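Local coordinates for protein putative glycosyl hydrolase (Bacteroides thetaiotaomicron VPI-5482, PDB 3K11) that is of uncertain function but probably acts as a glycoside hydrolase of family 88, cleaving sugar-derived substrates, at residues 268-279 / 292-300. Numbering follows the deposited sequence.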
loop_
_atom_site.group_PDB
_atom_site.type_symbol
_atom_site.label_atom_id
_atom_site.label_comp_id
_atom_site.label_asym_id
_atom_site.label_seq_id
_atom_site.Cartn_x
_atom_site.Cartn_y
_atom_site.Cartn_z
ATOM N N ASN A 268 6.553 -16.050 -7.161
ATOM C CA ASN A 268 5.404 -15.651 -7.955
ATOM C C ASN A 268 5.748 -15.693 -9.423
ATOM O O ASN A 268 4.943 -16.142 -10.242
ATOM C CB ASN A 268 4.883 -14.272 -7.529
ATOM C CG ASN A 268 3.776 -14.402 -6.500
ATOM O OD1 ASN A 268 2.583 -14.434 -6.876
ATOM N ND2 ASN A 268 4.152 -14.589 -5.207
ATOM N N GLY A 269 6.999 -15.363 -9.765
ATOM C CA GLY A 269 7.479 -15.561 -11.131
ATOM C C GLY A 269 7.444 -17.029 -11.520
ATOM O O GLY A 269 6.970 -17.381 -12.595
ATOM N N TRP A 270 7.925 -17.909 -10.671
ATOM C CA TRP A 270 7.879 -19.327 -10.980
ATOM C C TRP A 270 6.449 -19.820 -11.258
ATOM O O TRP A 270 6.244 -20.621 -12.135
ATOM C CB TRP A 270 8.480 -20.140 -9.848
ATOM C CG TRP A 270 9.963 -19.989 -9.639
ATOM C CD1 TRP A 270 10.629 -20.053 -8.419
ATOM C CD2 TRP A 270 10.973 -19.769 -10.627
ATOM N NE1 TRP A 270 11.956 -19.877 -8.626
ATOM C CE2 TRP A 270 12.194 -19.692 -9.958
ATOM C CE3 TRP A 270 10.962 -19.625 -12.011
ATOM C CZ2 TRP A 270 13.383 -19.470 -10.613
ATOM C CZ3 TRP A 270 12.165 -19.403 -12.667
ATOM C CH2 TRP A 270 13.353 -19.311 -11.955
ATOM N N ALA A 271 5.455 -19.311 -10.539
ATOM C CA ALA A 271 4.052 -19.711 -10.718
ATOM C C ALA A 271 3.529 -19.182 -12.058
ATOM O O ALA A 271 2.765 -19.856 -12.759
ATOM C CB ALA A 271 3.176 -19.137 -9.588
ATOM N N LEU A 272 3.920 -17.964 -12.412
ATOM C CA LEU A 272 3.505 -17.367 -13.705
ATOM C C LEU A 272 4.131 -18.128 -14.861
ATOM O O LEU A 272 3.475 -18.420 -15.877
ATOM C CB LEU A 272 3.896 -15.874 -13.734
ATOM C CG LEU A 272 3.125 -14.980 -14.747
ATOM C CD1 LEU A 272 1.590 -14.922 -14.466
ATOM C CD2 LEU A 272 3.747 -13.580 -14.787
ATOM N N LEU A 273 5.404 -18.485 -14.674
ATOM C CA LEU A 273 6.167 -19.245 -15.679
ATOM C C LEU A 273 5.627 -20.647 -15.822
ATOM O O LEU A 273 5.584 -21.187 -16.939
ATOM C CB LEU A 273 7.675 -19.209 -15.335
ATOM C CG LEU A 273 8.689 -19.841 -16.280
ATOM C CD1 LEU A 273 8.488 -19.501 -17.707
ATOM C CD2 LEU A 273 10.111 -19.469 -15.834
ATOM N N THR A 274 5.223 -21.260 -14.717
ATOM C CA THR A 274 4.583 -22.586 -14.781
ATOM C C THR A 274 3.333 -22.569 -15.641
ATOM O O THR A 274 3.119 -23.443 -16.491
ATOM C CB THR A 274 4.186 -23.062 -13.376
ATOM O OG1 THR A 274 5.376 -23.178 -12.600
ATOM C CG2 THR A 274 3.520 -24.432 -13.426
ATOM N N ALA A 275 2.485 -21.566 -15.437
ATOM C CA ALA A 275 1.290 -21.421 -16.276
ATOM C C ALA A 275 1.668 -21.306 -17.749
ATOM O O ALA A 275 1.044 -21.927 -18.598
ATOM C CB ALA A 275 0.481 -20.221 -15.806
ATOM N N CYS A 276 2.698 -20.509 -18.084
ATOM C CA CYS A 276 3.175 -20.424 -19.470
ATOM C C CYS A 276 3.685 -21.755 -19.988
ATOM O O CYS A 276 3.332 -22.137 -21.087
ATOM C CB CYS A 276 4.289 -19.371 -19.604
ATOM S SG CYS A 276 3.727 -17.663 -19.349
ATOM N N GLU A 277 4.507 -22.464 -19.207
ATOM C CA GLU A 277 5.013 -23.749 -19.655
ATOM C C GLU A 277 3.907 -24.775 -19.905
ATOM O O GLU A 277 3.961 -25.563 -20.871
ATOM C CB GLU A 277 5.999 -24.290 -18.650
ATOM C CG GLU A 277 7.317 -23.498 -18.532
ATOM C CD GLU A 277 8.259 -23.742 -19.666
ATOM O OE1 GLU A 277 8.169 -23.013 -20.663
ATOM O OE2 GLU A 277 9.161 -24.591 -19.513
ATOM N N LEU A 278 2.914 -24.786 -19.025
ATOM C CA LEU A 278 1.766 -25.692 -19.133
ATOM C C LEU A 278 0.862 -25.314 -20.288
ATOM O O LEU A 278 0.475 -26.164 -21.079
ATOM C CB LEU A 278 0.996 -25.719 -17.805
ATOM C CG LEU A 278 -0.216 -26.632 -17.697
ATOM C CD1 LEU A 278 0.149 -28.044 -18.081
ATOM C CD2 LEU A 278 -0.840 -26.562 -16.275
ATOM N N LEU A 279 0.556 -24.025 -20.412
ATOM C CA LEU A 279 -0.256 -23.564 -21.526
ATOM C C LEU A 279 0.423 -23.712 -22.918
ATOM O O LEU A 279 -0.254 -23.810 -23.966
ATOM C CB LEU A 279 -0.787 -22.155 -21.252
ATOM C CG LEU A 279 -1.829 -22.029 -20.166
ATOM C CD1 LEU A 279 -1.947 -20.591 -19.781
ATOM C CD2 LEU A 279 -3.194 -22.642 -20.565
ATOM N N VAL A 292 -7.133 -23.351 -15.909
ATOM C CA VAL A 292 -5.727 -22.963 -15.887
ATOM C C VAL A 292 -5.563 -21.568 -16.465
ATOM O O VAL A 292 -4.848 -20.723 -15.897
ATOM C CB VAL A 292 -4.855 -23.944 -16.693
ATOM C CG1 VAL A 292 -3.397 -23.470 -16.791
ATOM C CG2 VAL A 292 -4.895 -25.319 -16.056
HETATM N N MSE A 293 -6.244 -21.312 -17.568
HETATM C CA MSE A 293 -6.174 -19.982 -18.183
HETATM C C MSE A 293 -6.740 -18.885 -17.298
HETATM O O MSE A 293 -6.209 -17.770 -17.209
HETATM C CB MSE A 293 -6.857 -20.008 -19.553
HETATM C CG MSE A 293 -6.820 -18.700 -20.291
HETATM SE SE MSE A 293 -5.052 -18.039 -20.778
HETATM C CE MSE A 293 -4.702 -19.211 -22.180
ATOM N N ASP A 294 -7.855 -19.159 -16.664
ATOM C CA ASP A 294 -8.415 -18.237 -15.682
ATOM C C ASP A 294 -7.439 -17.911 -14.538
ATOM O O ASP A 294 -7.325 -16.752 -14.149
ATOM C CB ASP A 294 -9.700 -18.809 -15.088
ATOM C CG ASP A 294 -10.879 -18.782 -16.066
ATOM O OD1 ASP A 294 -10.782 -18.173 -17.162
ATOM O OD2 ASP A 294 -11.899 -19.409 -15.727
ATOM N N TYR A 295 -6.767 -18.923 -13.999
ATOM C CA TYR A 295 -5.741 -18.697 -12.989
ATOM C C TYR A 295 -4.622 -17.850 -13.521
ATOM O O TYR A 295 -4.155 -16.914 -12.847
ATOM C CB TYR A 295 -5.142 -20.006 -12.458
ATOM C CG TYR A 295 -5.845 -20.538 -11.243
ATOM C CD1 TYR A 295 -5.851 -19.829 -10.062
ATOM C CD2 TYR A 295 -6.473 -21.793 -11.272
ATOM C CE1 TYR A 295 -6.485 -20.307 -8.943
ATOM C CE2 TYR A 295 -7.080 -22.288 -10.121
ATOM C CZ TYR A 295 -7.090 -21.519 -8.976
ATOM O OH TYR A 295 -7.694 -22.019 -7.852
ATOM N N PHE A 296 -4.172 -18.154 -14.736
ATOM C CA PHE A 296 -3.093 -17.357 -15.373
ATOM C C PHE A 296 -3.488 -15.911 -15.557
ATOM O O PHE A 296 -2.799 -14.990 -15.113
ATOM C CB PHE A 296 -2.773 -17.912 -16.757
ATOM C CG PHE A 296 -1.682 -17.128 -17.475
ATOM C CD1 PHE A 296 -0.398 -17.040 -16.935
ATOM C CD2 PHE A 296 -1.980 -16.435 -18.642
ATOM C CE1 PHE A 296 0.581 -16.256 -17.551
ATOM C CE2 PHE A 296 -1.008 -15.654 -19.291
ATOM C CZ PHE A 296 0.274 -15.581 -18.750
ATOM N N ARG A 297 -4.645 -15.701 -16.160
ATOM C CA ARG A 297 -5.121 -14.346 -16.343
ATOM C C ARG A 297 -5.321 -13.543 -15.050
ATOM O O ARG A 297 -5.014 -12.342 -15.016
ATOM C CB ARG A 297 -6.366 -14.354 -17.203
ATOM C CG ARG A 297 -6.055 -14.622 -18.666
ATOM C CD ARG A 297 -7.318 -14.627 -19.447
ATOM N NE ARG A 297 -6.946 -14.769 -20.859
ATOM C CZ ARG A 297 -7.641 -15.446 -21.765
ATOM N NH1 ARG A 297 -8.808 -16.026 -21.446
ATOM N NH2 ARG A 297 -7.162 -15.556 -23.006
ATOM N N ALA A 298 -5.835 -14.168 -13.991
ATOM C CA ALA A 298 -6.007 -13.502 -12.708
ATOM C C ALA A 298 -4.649 -13.132 -12.106
ATOM O O ALA A 298 -4.495 -12.060 -11.529
ATOM C CB ALA A 298 -6.796 -14.369 -11.718
ATOM N N HIS A 299 -3.658 -14.006 -12.264
ATOM C CA HIS A 299 -2.315 -13.739 -11.752
ATOM C C HIS A 299 -1.635 -12.605 -12.518
ATOM O O HIS A 299 -0.998 -11.722 -11.942
ATOM C CB HIS A 299 -1.482 -15.017 -11.824
ATOM C CG HIS A 299 -0.237 -14.980 -10.998
ATOM N ND1 HIS A 299 0.843 -15.796 -11.263
ATOM C CD2 HIS A 299 0.109 -14.222 -9.923
ATOM C CE1 HIS A 299 1.788 -15.567 -10.361
ATOM N NE2 HIS A 299 1.372 -14.620 -9.535
ATOM N N VAL A 300 -1.845 -12.586 -13.822
ATOM C CA VAL A 300 -1.329 -11.493 -14.648
ATOM C C VAL A 300 -1.847 -10.140 -14.125
ATOM O O VAL A 300 -1.068 -9.167 -13.954
ATOM C CB VAL A 300 -1.667 -11.664 -16.124
ATOM C CG1 VAL A 300 -1.491 -10.334 -16.907
ATOM C CG2 VAL A 300 -0.836 -12.749 -16.763
HETATM O O HOH W 1 0.369 -18.117 -12.872
#
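Helices 265-281 and 289-304 run roughly antiparallel as consecutive helices, and Phe296 packs as a knob into a hole made by Leu272, Ala275, Cys276 and Leu279. The N-to-C directions of the short segments are 143° apart, with axes 9.9 Å apart at closest approach. With chi1 at 179°, the Phe296 ring is carried away from its own backbone N and across to the other helix: its CD1 meets Ala275 CB at 3.5 Å, and its CE1 meets Leu272 CD1 at 3.5 Å. Cys276 SG makes an oblique sulfur-aromatic contact, 4.8 Å from the Phe296 ring centroid.

The pair belongs to a helical domain consistent with the (alpha/alpha)6 barrel of family 88; helix 222-240 adds Phe233 against Ala275 and Leu278. Toward the connection between the helices, Leu279 CD2 packs on Val292 CG1 at 3.9 Å, while its CD1 touches the selenomethionine methyl, Met293 CE.

At the far, polar end, His299 NE2 donates to Asn268 OD1 at 2.9 Å, in the carbonyl plane and on a lone pair, with an N-H...O angle of 150°. A water bridges His299 ND1 to Ala271 O. Asn268 ND2 bonds to the carbonyls of Tyr248 and Trp264, fixing the amide's orientation.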